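Local coordinates for protein probable TonB-dependent siderophore receptor PiuA (Acinetobacter baumannii, PDB 5FP1) that probably takes part in the first step of iron uptake, binding iron-chelating siderophores at the outer membrane, possibly including ferric enterobactin, at residues G69-N81 and F693-A705. Sequence-based numbering, arbitrary orientation.
Sequences GITLGAGEGGNPN and FTKAYASHYATEA. With PO4 (phosphate ion), chain B.
Leu-72 meets Lys-695 where the plug of this TonB-dependent receptor lies against the hairpin formed by strands 693-696 and 701-704 of the barrel domain; strand 234-238 extends that hairpin's sheet. Leu-72 CB packs on Lys-695 CG, and Leu-72 O accepts a CA-H...O contact from Lys-695 CA. No direct backbone N-H...O bond joins the two segments here; water does the joining. One molecule links Leu-72 N to Thr-694 O, a second Leu-72 O to Ala-696 N. At Gly-73 the stretched-out lysine chain runs past the carbonyl, with Lys-695 CD 3.5 Å from Gly-73 O, and a further water couples that oxygen to Lys-695 NZ.

Ala-74 pushes its methyl into the hairpin, CB sitting 3.9 Å from Lys-695 CB and 3.4 Å from Tyr-701 OH. Another water ties Ala-74 N to Ala-696 O. The Ala-74 carbonyl is held from the plug side by Asn-79 ND2 and Arg-84. One residue on, Tyr-701 OH donates a 2.7 Å hydrogen bond to Gly-75 O. The same Gly-75 O lies over one face of the Tyr-697 ring, near its rim.

The Glu-76 chain lies roughly perpendicular to the tyrosine, Glu-76 CB 3.4 Å from Tyr-697 CZ and CG beside CE2, the carboxylate plane turned 68° from the ring. The bend at chi2 (-122°) brings the carboxylate to the His-700 edge, while Gly-77 N holds OE1. Ser-307 pairs with His-700 ND1, and His-700 NE2 donates to O3 of a phosphate ion, probably from the crystallisation liquor, at 2.9 Å. Finally, the Asn-79 side chain runs antiparallel alongside that of Tyr-697, its amide only 17° from the ring plane, and a water links Asn-79 OD1 to Gly-78 N.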
loop_
_atom_site.group_PDB
_atom_site.type_symbol
_atom_site.label_atom_id
_atom_site.label_comp_id
_atom_site.label_asym_id
_atom_site.label_seq_id
_atom_site.Cartn_x
_atom_site.Cartn_y
_atom_site.Cartn_z
ATOM N N GLY A 69 -7.422 -4.749 9.218
ATOM C CA GLY A 69 -8.049 -5.300 8.028
ATOM C C GLY A 69 -7.308 -4.946 6.740
ATOM O O GLY A 69 -7.703 -5.397 5.671
ATOM N N ILE A 70 -6.259 -4.132 6.821
ATOM C CA ILE A 70 -5.441 -3.892 5.629
ATOM C C ILE A 70 -4.470 -5.052 5.711
ATOM O O ILE A 70 -3.794 -5.226 6.715
ATOM C CB ILE A 70 -4.701 -2.553 5.647
ATOM C CG1 ILE A 70 -5.677 -1.392 5.821
ATOM C CG2 ILE A 70 -3.885 -2.372 4.378
ATOM C CD1 ILE A 70 -6.916 -1.493 4.987
ATOM N N THR A 71 -4.508 -5.937 4.733
ATOM C CA THR A 71 -3.599 -7.053 4.737
ATOM C C THR A 71 -2.584 -6.819 3.620
ATOM O O THR A 71 -2.914 -6.251 2.586
ATOM C CB THR A 71 -4.409 -8.350 4.529
ATOM O OG1 THR A 71 -5.398 -8.464 5.584
ATOM C CG2 THR A 71 -3.531 -9.551 4.559
ATOM N N LEU A 72 -1.363 -7.284 3.823
ATOM C CA LEU A 72 -0.285 -7.130 2.849
ATOM C C LEU A 72 -0.100 -8.392 2.018
ATOM O O LEU A 72 -0.135 -9.516 2.538
ATOM C CB LEU A 72 1.037 -6.845 3.533
ATOM C CG LEU A 72 1.054 -5.640 4.441
ATOM C CD1 LEU A 72 2.404 -5.478 5.138
ATOM C CD2 LEU A 72 0.667 -4.413 3.634
ATOM N N GLY A 73 0.063 -8.194 0.720
ATOM C CA GLY A 73 0.292 -9.299 -0.205
ATOM C C GLY A 73 1.762 -9.460 -0.519
ATOM O O GLY A 73 2.592 -8.541 -0.298
ATOM N N ALA A 74 2.096 -10.635 -1.041
ATOM C CA ALA A 74 3.481 -10.989 -1.304
ATOM C C ALA A 74 3.716 -11.119 -2.798
ATOM O O ALA A 74 2.757 -11.191 -3.585
ATOM C CB ALA A 74 3.821 -12.290 -0.615
ATOM N N GLY A 75 4.995 -11.151 -3.169
ATOM C CA GLY A 75 5.400 -11.334 -4.548
ATOM C C GLY A 75 5.633 -12.767 -4.962
ATOM O O GLY A 75 5.685 -13.670 -4.139
ATOM N N GLU A 76 5.775 -12.981 -6.261
ATOM C CA GLU A 76 6.155 -14.300 -6.764
ATOM C C GLU A 76 6.801 -14.159 -8.131
ATOM O O GLU A 76 7.464 -13.162 -8.393
ATOM C CB GLU A 76 4.976 -15.266 -6.802
ATOM C CG GLU A 76 5.387 -16.709 -6.521
ATOM C CD GLU A 76 5.006 -17.652 -7.661
ATOM O OE1 GLU A 76 5.690 -17.612 -8.706
ATOM O OE2 GLU A 76 4.032 -18.431 -7.518
ATOM N N GLY A 77 6.700 -15.180 -8.975
ATOM C CA GLY A 77 7.396 -15.164 -10.240
ATOM C C GLY A 77 6.853 -14.144 -11.221
ATOM O O GLY A 77 7.614 -13.587 -12.015
ATOM N N GLY A 78 5.550 -13.897 -11.149
ATOM C CA GLY A 78 4.867 -13.013 -12.073
ATOM C C GLY A 78 4.330 -11.732 -11.484
ATOM O O GLY A 78 3.539 -11.038 -12.117
ATOM N N ASN A 79 4.729 -11.402 -10.251
ATOM C CA ASN A 79 4.360 -10.116 -9.687
ATOM C C ASN A 79 5.358 -9.627 -8.664
ATOM O O ASN A 79 5.887 -10.431 -7.905
ATOM C CB ASN A 79 2.972 -10.177 -9.080
ATOM C CG ASN A 79 2.915 -11.013 -7.826
ATOM O OD1 ASN A 79 3.082 -12.229 -7.866
ATOM N ND2 ASN A 79 2.605 -10.362 -6.704
ATOM N N PRO A 80 5.630 -8.310 -8.651
ATOM C CA PRO A 80 6.726 -7.789 -7.832
ATOM C C PRO A 80 6.441 -7.848 -6.349
ATOM O O PRO A 80 5.280 -7.997 -5.920
ATOM C CB PRO A 80 6.879 -6.343 -8.314
ATOM C CG PRO A 80 5.517 -5.982 -8.828
ATOM C CD PRO A 80 4.990 -7.251 -9.445
ATOM N N ASN A 81 7.514 -7.758 -5.570
ATOM C CA ASN A 81 7.465 -7.997 -4.130
ATOM C C ASN A 81 7.447 -6.692 -3.329
ATOM O O ASN A 81 8.047 -6.621 -2.260
ATOM C CB ASN A 81 8.690 -8.804 -3.711
ATOM C CG ASN A 81 10.002 -8.035 -3.941
ATOM O OD1 ASN A 81 10.020 -6.990 -4.601
ATOM N ND2 ASN A 81 11.099 -8.537 -3.360
ATOM N N PHE A 693 3.010 -13.987 10.860
ATOM C CA PHE A 693 3.133 -13.812 9.428
ATOM C C PHE A 693 2.220 -12.697 8.915
ATOM O O PHE A 693 1.011 -12.718 9.150
ATOM C CB PHE A 693 2.813 -15.141 8.748
ATOM C CG PHE A 693 3.772 -16.234 9.129
ATOM C CD1 PHE A 693 3.556 -16.984 10.253
ATOM C CD2 PHE A 693 4.945 -16.435 8.405
ATOM C CE1 PHE A 693 4.465 -17.932 10.641
ATOM C CE2 PHE A 693 5.850 -17.403 8.784
ATOM C CZ PHE A 693 5.630 -18.121 9.914
ATOM N N THR A 694 2.825 -11.758 8.191
ATOM C CA THR A 694 2.130 -10.588 7.639
ATOM C C THR A 694 1.683 -10.752 6.192
ATOM O O THR A 694 0.898 -9.958 5.705
ATOM C CB THR A 694 3.033 -9.370 7.699
ATOM O OG1 THR A 694 4.301 -9.724 7.157
ATOM C CG2 THR A 694 3.181 -8.918 9.123
ATOM N N LYS A 695 2.188 -11.752 5.485
ATOM C CA LYS A 695 1.739 -11.987 4.099
ATOM C C LYS A 695 1.604 -13.464 3.900
ATOM O O LYS A 695 2.478 -14.242 4.319
ATOM C CB LYS A 695 2.779 -11.481 3.074
ATOM C CG LYS A 695 3.289 -10.069 3.330
ATOM C CD LYS A 695 4.470 -9.695 2.451
ATOM C CE LYS A 695 5.047 -8.347 2.886
ATOM N NZ LYS A 695 6.161 -7.944 1.981
ATOM N N ALA A 696 0.546 -13.849 3.218
ATOM C CA ALA A 696 0.329 -15.214 2.827
ATOM C C ALA A 696 0.192 -15.223 1.309
ATOM O O ALA A 696 -0.747 -14.639 0.771
ATOM C CB ALA A 696 -0.905 -15.749 3.501
ATOM N N TYR A 697 1.156 -15.838 0.606
ATOM C CA TYR A 697 1.026 -15.958 -0.839
ATOM C C TYR A 697 0.055 -17.076 -1.207
ATOM O O TYR A 697 -0.171 -18.004 -0.416
ATOM C CB TYR A 697 2.390 -16.105 -1.549
ATOM C CG TYR A 697 2.222 -15.841 -3.020
ATOM C CD1 TYR A 697 1.831 -14.580 -3.467
ATOM C CD2 TYR A 697 2.345 -16.864 -3.964
ATOM C CE1 TYR A 697 1.600 -14.338 -4.811
ATOM C CE2 TYR A 697 2.128 -16.626 -5.308
ATOM C CZ TYR A 697 1.752 -15.363 -5.719
ATOM O OH TYR A 697 1.523 -15.096 -7.042
ATOM N N ALA A 698 -0.516 -16.994 -2.408
ATOM C CA ALA A 698 -1.512 -17.983 -2.889
ATOM C C ALA A 698 -0.957 -19.398 -2.927
ATOM O O ALA A 698 -1.694 -20.378 -2.809
ATOM C CB ALA A 698 -2.054 -17.572 -4.273
ATOM N N SER A 699 0.351 -19.504 -3.110
ATOM C CA SER A 699 1.028 -20.783 -3.015
ATOM C C SER A 699 2.430 -20.610 -2.411
ATOM O O SER A 699 2.922 -19.497 -2.245
ATOM C CB SER A 699 1.088 -21.451 -4.389
ATOM O OG SER A 699 1.353 -22.826 -4.213
ATOM N N HIS A 700 3.040 -21.718 -2.049
ATOM C CA HIS A 700 4.464 -21.785 -1.730
ATOM C C HIS A 700 4.924 -21.299 -0.347
ATOM O O HIS A 700 5.634 -22.034 0.355
ATOM C CB HIS A 700 5.303 -21.106 -2.809
ATOM C CG HIS A 700 4.908 -21.470 -4.206
ATOM N ND1 HIS A 700 4.792 -22.776 -4.635
ATOM C CD2 HIS A 700 4.625 -20.692 -5.281
ATOM C CE1 HIS A 700 4.444 -22.788 -5.909
ATOM N NE2 HIS A 700 4.336 -21.537 -6.325
ATOM N N TYR A 701 4.588 -20.071 0.032
ATOM C CA TYR A 701 5.187 -19.477 1.220
ATOM C C TYR A 701 4.383 -18.353 1.820
ATOM O O TYR A 701 3.459 -17.789 1.200
ATOM C CB TYR A 701 6.604 -18.969 0.912
ATOM C CG TYR A 701 6.618 -17.637 0.206
ATOM C CD1 TYR A 701 6.463 -17.546 -1.173
ATOM C CD2 TYR A 701 6.763 -16.459 0.926
ATOM C CE1 TYR A 701 6.419 -16.306 -1.815
ATOM C CE2 TYR A 701 6.784 -15.237 0.297
ATOM C CZ TYR A 701 6.613 -15.152 -1.074
ATOM O OH TYR A 701 6.620 -13.893 -1.664
ATOM N N ALA A 702 4.745 -18.044 3.056
ATOM C CA ALA A 702 4.268 -16.867 3.762
ATOM C C ALA A 702 5.441 -16.061 4.285
ATOM O O ALA A 702 6.530 -16.589 4.504
ATOM C CB ALA A 702 3.385 -17.264 4.906
ATOM N N THR A 703 5.213 -14.780 4.536
ATOM C CA THR A 703 6.277 -13.891 4.960
ATOM C C THR A 703 6.184 -13.723 6.459
ATOM O O THR A 703 5.141 -13.328 6.988
ATOM C CB THR A 703 6.144 -12.502 4.293
ATOM O OG1 THR A 703 6.226 -12.654 2.874
ATOM C CG2 THR A 703 7.222 -11.534 4.746
ATOM N N GLU A 704 7.285 -14.008 7.144
ATOM C CA GLU A 704 7.373 -13.799 8.578
ATOM C C GLU A 704 7.533 -12.330 8.951
ATOM O O GLU A 704 8.293 -11.572 8.341
ATOM C CB GLU A 704 8.532 -14.652 9.152
ATOM C CG GLU A 704 8.555 -14.801 10.667
ATOM C CD GLU A 704 9.686 -15.726 11.142
ATOM O OE1 GLU A 704 10.218 -16.515 10.323
ATOM O OE2 GLU A 704 10.045 -15.658 12.330
ATOM N N ALA A 705 6.804 -11.902 9.981
ATOM C CA ALA A 705 6.988 -10.564 10.517
ATOM C C ALA A 705 8.316 -10.482 11.251
ATOM O O ALA A 705 8.891 -11.491 11.653
ATOM C CB ALA A 705 5.845 -10.210 11.463
HETATM P P PO4 B . 5.455 -21.285 -9.551
HETATM O O1 PO4 B . 5.890 -22.709 -9.276
HETATM O O2 PO4 B . 6.297 -20.375 -8.682
HETATM O O3 PO4 B . 3.975 -21.099 -9.214
HETATM O O4 PO4 B . 5.687 -20.953 -11.015
HETATM O O HOH W 1 -0.658 -8.044 6.812
HETATM O O HOH W 2 -1.573 -11.830 3.053
HETATM O O HOH W 3 5.218 -7.748 -0.971
HETATM O O HOH W 4 0.012 -12.526 -1.068
HETATM O O HOH W 5 3.112 -14.259 -9.788
#